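Local coordinates for protein tannase (Lactobacillus plantarum, PDB 3WA7) that is a tannase of the alpha/beta-hydrolase fold that probably hydrolyses the galloyl ester bonds of tannins, at residues 296-309 with 320-332. Residues are numbered along the deposited sequence; the frame is centred on the assembly and turned at random.
With SO4 (sulfate ion), chain B.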
loop_
_atom_site.group_PDB
_atom_site.type_symbol
_atom_site.label_atom_id
_atom_site.label_comp_id
_atom_site.label_asym_id
_atom_site.label_seq_id
_atom_site.Cartn_x
_atom_site.Cartn_y
_atom_site.Cartn_z
ATOM N N VAL A 296 -14.291 -10.548 -10.535
ATOM C CA VAL A 296 -12.858 -10.707 -10.740
ATOM C C VAL A 296 -12.596 -11.033 -12.211
ATOM O O VAL A 296 -11.715 -10.450 -12.837
ATOM C CB VAL A 296 -12.286 -11.836 -9.860
ATOM C CG1 VAL A 296 -10.791 -11.985 -10.106
ATOM C CG2 VAL A 296 -12.555 -11.531 -8.396
ATOM N N ARG A 297 -13.377 -11.958 -12.762
ATOM C CA ARG A 297 -13.217 -12.350 -14.164
ATOM C C ARG A 297 -13.416 -11.145 -15.082
ATOM O O ARG A 297 -12.631 -10.902 -16.000
ATOM C CB ARG A 297 -14.234 -13.438 -14.536
ATOM C CG ARG A 297 -14.092 -13.942 -15.969
ATOM C CD ARG A 297 -15.228 -14.887 -16.384
ATOM N NE ARG A 297 -15.411 -15.996 -15.447
ATOM C CZ ARG A 297 -16.432 -16.093 -14.599
ATOM N NH1 ARG A 297 -17.366 -15.148 -14.567
ATOM N NH2 ARG A 297 -16.520 -17.133 -13.782
ATOM N N GLN A 298 -14.473 -10.389 -14.823
ATOM C CA GLN A 298 -14.796 -9.220 -15.628
ATOM C C GLN A 298 -13.753 -8.110 -15.539
ATOM O O GLN A 298 -13.505 -7.396 -16.517
ATOM C CB GLN A 298 -16.186 -8.712 -15.230
ATOM C CG GLN A 298 -17.272 -9.667 -15.699
ATOM C CD GLN A 298 -18.528 -9.650 -14.851
ATOM O OE1 GLN A 298 -19.436 -10.451 -15.074
ATOM N NE2 GLN A 298 -18.590 -8.747 -13.883
ATOM N N LEU A 299 -13.134 -7.968 -14.375
ATOM C CA LEU A 299 -12.116 -6.947 -14.192
ATOM C C LEU A 299 -10.890 -7.310 -15.029
ATOM O O LEU A 299 -10.232 -6.439 -15.594
ATOM C CB LEU A 299 -11.744 -6.842 -12.713
ATOM C CG LEU A 299 -10.900 -5.646 -12.283
ATOM C CD1 LEU A 299 -11.531 -4.339 -12.759
ATOM C CD2 LEU A 299 -10.791 -5.662 -10.770
ATOM N N LEU A 300 -10.590 -8.602 -15.117
ATOM C CA LEU A 300 -9.454 -9.044 -15.915
ATOM C C LEU A 300 -9.771 -8.913 -17.405
ATOM O O LEU A 300 -8.885 -8.645 -18.217
ATOM C CB LEU A 300 -9.083 -10.487 -15.550
ATOM C CG LEU A 300 -8.278 -10.553 -14.246
ATOM C CD1 LEU A 300 -8.315 -11.956 -13.653
ATOM C CD2 LEU A 300 -6.846 -10.119 -14.523
ATOM N N ILE A 301 -11.036 -9.095 -17.768
ATOM C CA ILE A 301 -11.430 -8.951 -19.165
ATOM C C ILE A 301 -11.275 -7.477 -19.530
ATOM O O ILE A 301 -10.775 -7.139 -20.601
ATOM C CB ILE A 301 -12.893 -9.400 -19.391
ATOM C CG1 ILE A 301 -12.976 -10.928 -19.305
ATOM C CG2 ILE A 301 -13.393 -8.913 -20.758
ATOM C CD1 ILE A 301 -14.382 -11.487 -19.410
ATOM N N SER A 302 -11.695 -6.604 -18.622
ATOM C CA SER A 302 -11.592 -5.168 -18.851
ATOM C C SER A 302 -10.126 -4.747 -18.954
ATOM O O SER A 302 -9.775 -3.883 -19.764
ATOM C CB SER A 302 -12.279 -4.404 -17.716
ATOM O OG SER A 302 -12.197 -3.006 -17.928
ATOM N N SER A 303 -9.278 -5.363 -18.133
ATOM C CA SER A 303 -7.848 -5.066 -18.139
ATOM C C SER A 303 -7.245 -5.420 -19.493
ATOM O O SER A 303 -6.485 -4.640 -20.071
ATOM C CB SER A 303 -7.132 -5.861 -17.044
ATOM O OG SER A 303 -5.728 -5.661 -17.111
ATOM N N ALA A 304 -7.591 -6.605 -19.989
ATOM C CA ALA A 304 -7.106 -7.076 -21.279
ATOM C C ALA A 304 -7.633 -6.188 -22.401
ATOM O O ALA A 304 -6.904 -5.858 -23.338
ATOM C CB ALA A 304 -7.551 -8.516 -21.512
ATOM N N GLN A 305 -8.906 -5.813 -22.309
ATOM C CA GLN A 305 -9.519 -4.968 -23.330
ATOM C C GLN A 305 -8.786 -3.638 -23.440
ATOM O O GLN A 305 -8.458 -3.186 -24.537
ATOM C CB GLN A 305 -10.986 -4.700 -22.996
ATOM C CG GLN A 305 -11.734 -3.921 -24.077
ATOM C CD GLN A 305 -11.921 -4.733 -25.341
ATOM O OE1 GLN A 305 -12.609 -5.754 -25.336
ATOM N NE2 GLN A 305 -11.302 -4.288 -26.433
ATOM N N THR A 306 -8.539 -3.012 -22.295
ATOM C CA THR A 306 -7.855 -1.724 -22.251
ATOM C C THR A 306 -6.479 -1.783 -22.904
ATOM O O THR A 306 -6.101 -0.878 -23.652
ATOM C CB THR A 306 -7.714 -1.236 -20.798
ATOM O OG1 THR A 306 -9.019 -0.988 -20.263
ATOM C CG2 THR A 306 -6.885 0.040 -20.728
ATOM N N ALA A 307 -5.735 -2.848 -22.626
ATOM C CA ALA A 307 -4.404 -3.016 -23.192
ATOM C C ALA A 307 -4.486 -3.279 -24.691
ATOM O O ALA A 307 -3.743 -2.694 -25.479
ATOM C CB ALA A 307 -3.683 -4.161 -22.498
ATOM N N PHE A 308 -5.400 -4.159 -25.080
ATOM C CA PHE A 308 -5.588 -4.508 -26.484
ATOM C C PHE A 308 -5.956 -3.251 -27.278
ATOM O O PHE A 308 -5.458 -3.034 -28.389
ATOM C CB PHE A 308 -6.696 -5.565 -26.593
ATOM C CG PHE A 308 -6.874 -6.135 -27.973
ATOM C CD1 PHE A 308 -5.783 -6.598 -28.700
ATOM C CD2 PHE A 308 -8.143 -6.243 -28.532
ATOM C CE1 PHE A 308 -5.953 -7.162 -29.964
ATOM C CE2 PHE A 308 -8.323 -6.807 -29.796
ATOM C CZ PHE A 308 -7.226 -7.267 -30.512
ATOM N N ASP A 309 -6.822 -2.426 -26.697
ATOM C CA ASP A 309 -7.265 -1.187 -27.336
ATOM C C ASP A 309 -6.115 -0.210 -27.556
ATOM O O ASP A 309 -6.206 0.674 -28.411
ATOM C CB ASP A 309 -8.335 -0.488 -26.491
ATOM C CG ASP A 309 -9.686 -1.174 -26.556
ATOM O OD1 ASP A 309 -9.881 -2.049 -27.425
ATOM O OD2 ASP A 309 -10.563 -0.818 -25.736
ATOM N N PHE A 320 -8.213 -16.110 -22.420
ATOM C CA PHE A 320 -9.099 -15.152 -23.066
ATOM C C PHE A 320 -9.691 -15.558 -24.407
ATOM O O PHE A 320 -9.112 -16.342 -25.160
ATOM C CB PHE A 320 -8.395 -13.798 -23.224
ATOM C CG PHE A 320 -8.022 -13.152 -21.920
ATOM C CD1 PHE A 320 -6.801 -13.434 -21.311
ATOM C CD2 PHE A 320 -8.899 -12.276 -21.289
ATOM C CE1 PHE A 320 -6.459 -12.850 -20.089
ATOM C CE2 PHE A 320 -8.568 -11.687 -20.065
ATOM C CZ PHE A 320 -7.345 -11.974 -19.467
ATOM N N VAL A 321 -10.873 -15.020 -24.685
ATOM C CA VAL A 321 -11.556 -15.270 -25.946
ATOM C C VAL A 321 -11.710 -13.914 -26.610
ATOM O O VAL A 321 -12.234 -12.976 -26.008
ATOM C CB VAL A 321 -12.953 -15.883 -25.737
ATOM C CG1 VAL A 321 -13.632 -16.082 -27.087
ATOM C CG2 VAL A 321 -12.838 -17.207 -25.003
ATOM N N VAL A 322 -11.241 -13.807 -27.847
ATOM C CA VAL A 322 -11.324 -12.553 -28.579
ATOM C C VAL A 322 -12.224 -12.662 -29.801
ATOM O O VAL A 322 -12.103 -13.594 -30.594
ATOM C CB VAL A 322 -9.929 -12.089 -29.048
ATOM C CG1 VAL A 322 -10.056 -10.837 -29.910
ATOM C CG2 VAL A 322 -9.041 -11.821 -27.841
ATOM N N THR A 323 -13.134 -11.701 -29.931
ATOM C CA THR A 323 -14.057 -11.638 -31.058
ATOM C C THR A 323 -13.859 -10.248 -31.656
ATOM O O THR A 323 -14.113 -9.245 -30.992
ATOM C CB THR A 323 -15.518 -11.787 -30.597
ATOM O OG1 THR A 323 -15.640 -12.934 -29.743
ATOM C CG2 THR A 323 -16.435 -11.966 -31.796
ATOM N N GLY A 324 -13.403 -10.185 -32.904
ATOM C CA GLY A 324 -13.160 -8.891 -33.518
ATOM C C GLY A 324 -12.100 -8.180 -32.698
ATOM O O GLY A 324 -11.030 -8.734 -32.464
ATOM N N ASN A 325 -12.387 -6.958 -32.257
ATOM C CA ASN A 325 -11.439 -6.207 -31.435
ATOM C C ASN A 325 -11.886 -6.227 -29.975
ATOM O O ASN A 325 -11.419 -5.426 -29.168
ATOM C CB ASN A 325 -11.338 -4.748 -31.894
ATOM C CG ASN A 325 -10.387 -4.560 -33.061
ATOM O OD1 ASN A 325 -9.294 -5.129 -33.085
ATOM N ND2 ASN A 325 -10.790 -3.742 -34.026
ATOM N N GLN A 326 -12.784 -7.145 -29.638
ATOM C CA GLN A 326 -13.296 -7.225 -28.279
ATOM C C GLN A 326 -12.949 -8.510 -27.537
ATOM O O GLN A 326 -12.976 -9.601 -28.109
ATOM C CB GLN A 326 -14.820 -7.060 -28.296
ATOM C CG GLN A 326 -15.296 -5.734 -28.877
ATOM C CD GLN A 326 -14.834 -4.541 -28.060
ATOM O OE1 GLN A 326 -15.121 -4.445 -26.867
ATOM N NE2 GLN A 326 -14.115 -3.625 -28.701
ATOM N N VAL A 327 -12.607 -8.365 -26.260
ATOM C CA VAL A 327 -12.303 -9.513 -25.411
ATOM C C VAL A 327 -13.682 -9.891 -24.875
ATOM O O VAL A 327 -14.251 -9.180 -24.043
ATOM C CB VAL A 327 -11.377 -9.123 -24.241
ATOM C CG1 VAL A 327 -11.006 -10.363 -23.443
ATOM C CG2 VAL A 327 -10.126 -8.433 -24.770
ATOM N N THR A 328 -14.218 -11.007 -25.357
ATOM C CA THR A 328 -15.562 -11.429 -24.977
ATOM C C THR A 328 -15.730 -12.420 -23.834
ATOM O O THR A 328 -16.841 -12.598 -23.335
ATOM C CB THR A 328 -16.302 -11.989 -26.199
ATOM O OG1 THR A 328 -15.574 -13.103 -26.731
ATOM C CG2 THR A 328 -16.427 -10.917 -27.270
ATOM N N ASP A 329 -14.656 -13.074 -23.418
ATOM C CA ASP A 329 -14.779 -14.022 -22.322
ATOM C C ASP A 329 -13.417 -14.377 -21.755
ATOM O O ASP A 329 -12.381 -14.040 -22.329
ATOM C CB ASP A 329 -15.483 -15.297 -22.792
ATOM C CG ASP A 329 -16.311 -15.945 -21.692
ATOM O OD1 ASP A 329 -15.989 -15.750 -20.500
ATOM O OD2 ASP A 329 -17.282 -16.657 -22.023
ATOM N N LEU A 330 -13.432 -15.067 -20.623
ATOM C CA LEU A 330 -12.203 -15.466 -19.964
ATOM C C LEU A 330 -12.385 -16.700 -19.098
ATOM O O LEU A 330 -13.345 -16.798 -18.329
ATOM C CB LEU A 330 -11.677 -14.329 -19.079
ATOM C CG LEU A 330 -10.581 -14.717 -18.074
ATOM C CD1 LEU A 330 -9.325 -15.147 -18.814
ATOM C CD2 LEU A 330 -10.285 -13.544 -17.151
ATOM N N ASP A 331 -11.465 -17.645 -19.252
ATOM C CA ASP A 331 -11.447 -18.850 -18.437
ATOM C C ASP A 331 -10.496 -18.397 -17.328
ATOM O O ASP A 331 -9.275 -18.462 -17.485
ATOM C CB ASP A 331 -10.826 -20.018 -19.218
ATOM C CG ASP A 331 -10.744 -21.295 -18.394
ATOM O OD1 ASP A 331 -10.641 -21.203 -17.152
ATOM O OD2 ASP A 331 -10.769 -22.394 -18.992
ATOM N N LEU A 332 -11.052 -17.910 -16.220
ATOM C CA LEU A 332 -10.238 -17.406 -15.118
ATOM C C LEU A 332 -9.248 -18.421 -14.568
ATOM O O LEU A 332 -8.099 -18.083 -14.289
ATOM C CB LEU A 332 -11.140 -16.891 -13.986
ATOM C CG LEU A 332 -10.442 -16.301 -12.757
ATOM C CD1 LEU A 332 -9.502 -15.182 -13.176
ATOM C CD2 LEU A 332 -11.493 -15.775 -11.778
HETATM S S SO4 B . -13.960 -19.664 -14.633
HETATM O O1 SO4 B . -13.793 -18.528 -15.557
HETATM O O2 SO4 B . -12.662 -20.058 -14.062
HETATM O O3 SO4 B . -14.881 -19.284 -13.546
HETATM O O4 SO4 B . -14.530 -20.810 -15.371
HETATM O O HOH W 1 -14.298 -6.425 -23.314
HETATM O O HOH W 2 -9.383 -3.532 -29.430
#
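Gln305 docks its side-chain amide onto the backbone of 325-327, using both ends. OE1 accepts from Val327 N at 2.8 Å in a nearly straight bond (173°), with the donor tilted out of the carbonyl plane. NE2 donates to Asn325 O at 3.0 Å, a bond lying in the plane of both groups. The bend at chi2 turns the amide along the strand. NE2 also donates to Asp309 OD1, which it meets from above the carboxylate plane, so three protein bonds fix the flip of this amide. One water links Gln305 OE1 to Val327 O, and a second joins Asp309 OD1 to Asn325 O. Phe308 sets its ring edge beside that same carbonyl oxygen, a contact rather than a hydrogen bond. The amide of Gln326 lies almost parallel to that of Gln305, 4° between planes, without a bond between them.

Apolar packing fills the middle. Ile301 sets CG1 against Leu330 CB at 3.6 Å, while its CG2 branch reaches Val327 CG1. Ala304 CB touches Phe320 CE2 at 3.6 Å; Leu330 CD1 sits over the centre of one face of that ring, and Trp447 meets it too. Further along, Leu300 and Leu332 cross at about a right angle.

At the other end, Arg297 runs past Leu330, and its bend at chi3 brings NE and NH2 to two oxygens of a sulfate, probably from the crystallisation liquor. Leu332 N donates to sulfate O1 as well, at 2.9 Å; Arg293 NE and Ser333 N also hydrogen-bond to the anion.

The whole is a helix packed on a beta hairpin, strand 326-330 nearly antiparallel to it (161°), with a type II' turn at 323-326 and a classic bulge where Thr328 and Asp329 face Val321; this two-stranded sheet is separate from the nine-stranded hydrolase sheet, inserted between its strands 199-203 and 410-414.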